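Local coordinates for CBS domain-containing protein (Pyrococcus horikoshii, PDB 2YZI) that is of unknown function but, with its two CBS domains, probably senses adenine nucleotides or related ligands, as many CBS proteins do, at residues B[19-24]-B[44-49]. Residues are numbered along the deposited sequence; the frame is centred on the assembly and turned at random.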
ATOM      1  N   GLY B  19      -3.947  16.458  -4.285  1.00 27.90           N
ATOM      2  CA  GLY B  19      -2.739  17.250  -4.216  1.00 27.38           C
ATOM      3  C   GLY B  19      -2.707  18.159  -3.005  1.00 26.22           C
ATOM      4  O   GLY B  19      -3.744  18.503  -2.433  1.00 27.31           O
ATOM      5  N   VAL B  20      -1.499  18.527  -2.600  1.00 24.74           N
ATOM      6  CA  VAL B  20      -1.302  19.427  -1.479  1.00 24.79           C
ATOM      7  C   VAL B  20      -0.274  20.448  -1.940  1.00 24.62           C
ATOM      8  O   VAL B  20       0.448  20.208  -2.906  1.00 25.08           O
ATOM      9  CB  VAL B  20      -0.759  18.684  -0.233  1.00 25.16           C
ATOM     10  CG1 VAL B  20      -1.797  17.683   0.270  1.00 26.35           C
ATOM     11  CG2 VAL B  20       0.547  17.973  -0.567  1.00 23.56           C
ATOM     12  N   LYS B  21      -0.216  21.591  -1.272  1.00 24.31           N
ATOM     13  CA  LYS B  21       0.761  22.599  -1.644  1.00 24.22           C
ATOM     14  C   LYS B  21       2.098  22.212  -1.013  1.00 23.99           C
ATOM     15  O   LYS B  21       2.145  21.380  -0.103  1.00 22.79           O
ATOM     16  CB  LYS B  21       0.311  23.982  -1.164  1.00 26.30           C
ATOM     17  CG  LYS B  21      -0.931  24.493  -1.868  1.00 28.75           C
ATOM     18  CD  LYS B  21      -1.218  25.938  -1.502  1.00 33.95           C
ATOM     19  CE  LYS B  21      -2.411  26.481  -2.278  1.00 37.47           C
ATOM     20  NZ  LYS B  21      -2.203  26.391  -3.750  1.00 40.00           N
ATOM     21  N   PRO B  22       3.201  22.797  -1.495  1.00 22.90           N
ATOM     22  CA  PRO B  22       4.541  22.501  -0.972  1.00 22.75           C
ATOM     23  C   PRO B  22       4.699  22.812   0.508  1.00 23.54           C
ATOM     24  O   PRO B  22       5.463  22.146   1.208  1.00 23.28           O
ATOM     25  CB  PRO B  22       5.457  23.371  -1.831  1.00 21.93           C
ATOM     26  CG  PRO B  22       4.690  23.510  -3.106  1.00 23.30           C
ATOM     27  CD  PRO B  22       3.282  23.718  -2.637  1.00 22.48           C
ATOM     28  N   SER B  23       3.980  23.827   0.978  1.00 23.21           N
ATOM     29  CA  SER B  23       4.058  24.240   2.379  1.00 23.94           C
ATOM     30  C   SER B  23       3.236  23.353   3.326  1.00 24.76           C
ATOM     31  O   SER B  23       3.334  23.485   4.540  1.00 24.94           O
ATOM     32  CB  SER B  23       3.611  25.701   2.523  1.00 23.29           C
ATOM     33  OG  SER B  23       2.223  25.843   2.289  1.00 23.47           O
ATOM     34  N   THR B  24       2.433  22.456   2.765  1.00 24.35           N
ATOM     35  CA  THR B  24       1.606  21.554   3.558  1.00 24.35           C
ATOM     36  C   THR B  24       2.504  20.703   4.461  1.00 24.41           C
ATOM     37  O   THR B  24       3.498  20.147   3.998  1.00 24.92           O
ATOM     38  CB  THR B  24       0.796  20.624   2.635  1.00 25.35           C
ATOM     39  OG1 THR B  24       0.025  21.414   1.724  1.00 23.48           O
ATOM     40  CG2 THR B  24      -0.132  19.726   3.450  1.00 22.64           C
ATOM     41  N   ILE B  44       1.441  20.418  -5.747  1.00 18.90           N
ATOM     42  CA  ILE B  44       1.228  21.424  -6.785  1.00 19.68           C
ATOM     43  C   ILE B  44       1.662  22.826  -6.367  1.00 19.29           C
ATOM     44  O   ILE B  44       1.375  23.257  -5.253  1.00 19.02           O
ATOM     45  CB  ILE B  44      -0.265  21.453  -7.181  1.00 20.79           C
ATOM     46  CG1 ILE B  44      -0.646  20.136  -7.853  1.00 23.03           C
ATOM     47  CG2 ILE B  44      -0.553  22.602  -8.106  1.00 20.70           C
ATOM     48  CD1 ILE B  44      -0.654  18.958  -6.917  1.00 25.54           C
ATOM     49  N   ASN B  45       2.361  23.531  -7.251  1.00 18.99           N
ATOM     50  CA  ASN B  45       2.794  24.897  -6.937  1.00 21.69           C
ATOM     51  C   ASN B  45       1.633  25.878  -7.162  1.00 22.57           C
ATOM     52  O   ASN B  45       0.554  25.476  -7.595  1.00 21.20           O
ATOM     53  CB  ASN B  45       4.000  25.316  -7.790  1.00 21.48           C
ATOM     54  CG  ASN B  45       3.691  25.345  -9.274  1.00 21.26           C
ATOM     55  OD1 ASN B  45       2.587  25.698  -9.685  1.00 22.02           O
ATOM     56  ND2 ASN B  45       4.677  24.989 -10.089  1.00 22.36           N
ATOM     57  N   ASP B  46       1.865  27.161  -6.889  1.00 26.01           N
ATOM     58  CA  ASP B  46       0.821  28.176  -7.029  1.00 29.78           C
ATOM     59  C   ASP B  46       0.287  28.388  -8.436  1.00 30.10           C
ATOM     60  O   ASP B  46      -0.740  29.036  -8.610  1.00 29.98           O
ATOM     61  CB  ASP B  46       1.295  29.521  -6.464  1.00 32.45           C
ATOM     62  CG  ASP B  46       1.574  29.462  -4.971  1.00 35.99           C
ATOM     63  OD1 ASP B  46       0.752  28.875  -4.232  1.00 36.63           O
ATOM     64  OD2 ASP B  46       2.611  30.010  -4.532  1.00 38.80           O
ATOM     65  N   ASP B  47       0.979  27.862  -9.440  1.00 30.79           N
ATOM     66  CA  ASP B  47       0.513  28.007 -10.810  1.00 31.82           C
ATOM     67  C   ASP B  47      -0.305  26.793 -11.251  1.00 30.86           C
ATOM     68  O   ASP B  47      -0.742  26.714 -12.397  1.00 32.89           O
ATOM     69  CB  ASP B  47       1.688  28.232 -11.763  1.00 33.90           C
ATOM     70  CG  ASP B  47       2.327  29.601 -11.586  1.00 36.45           C
ATOM     71  OD1 ASP B  47       1.581  30.579 -11.362  1.00 35.05           O
ATOM     72  OD2 ASP B  47       3.570  29.706 -11.682  1.00 37.74           O
ATOM     73  N   GLY B  48      -0.510  25.859 -10.324  1.00 29.09           N
ATOM     74  CA  GLY B  48      -1.296  24.670 -10.602  1.00 26.48           C
ATOM     75  C   GLY B  48      -0.549  23.507 -11.222  1.00 25.70           C
ATOM     76  O   GLY B  48      -1.169  22.580 -11.742  1.00 26.88           O
ATOM     77  N   ASN B  49       0.774  23.525 -11.156  1.00 22.73           N
ATOM     78  CA  ASN B  49       1.550  22.456 -11.766  1.00 22.19           C
ATOM     79  C   ASN B  49       2.185  21.514 -10.764  1.00 20.92           C
ATOM     80  O   ASN B  49       2.514  21.911  -9.650  1.00 23.47           O
ATOM     81  CB  ASN B  49       2.625  23.052 -12.673  1.00 23.08           C
ATOM     82  CG  ASN B  49       2.071  24.118 -13.598  1.00 23.85           C
ATOM     83  OD1 ASN B  49       1.001  23.955 -14.173  1.00 25.75           O
ATOM     84  ND2 ASN B  49       2.802  25.216 -13.747  1.00 23.56           N
TER
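Val20 and Ile44 form the main polar link here: Ile44 N donates to Val20 O over 3.0 Å, in a nearly straight bond of 159°. A second backbone bond, between Val20 and Val42, continues the ladder between strands 19-20 and 40-44. The Ile44 side chain reaches across to the outermost strand 19-20 and packs on its backbone. From CB, CG2 branches anti to the backbone N, while CG1 stands beside that N (chi1 -66°). The second torsion (chi2 69°) then bends the chain, and Ile44 CD1 lands 3.8 Å from Gly19 CA.

Further along, Pro22 turns its ring to the carbonyl of Ile44, Pro22 CD lying 3.3 Å from Ile44 O, as the chain enters the type I turn from Lys21 to Thr24. On the exposed surface, Lys21 crosses Asp46 at about a right angle, and Lys21 NZ stands 3.9 Å from Asp46 OD1 in a long, probably weak salt bridge. Asp46 belongs to a turn pinned by Asn45, whose OD1 accepts from Asp47 N and Asn49 N on opposite faces of its amide plane; the former bond makes an Asx turn. With Gly48 at positive phi, this is a type I turn plus G1 bulge, closing the hairpin to strand 50-55. A parallel crossover through helix 26-35 joins strands 19-20 and 40-44; with this hairpin and helix 56-64 it makes the beta-alpha-beta-beta-alpha fold of a CBS domain.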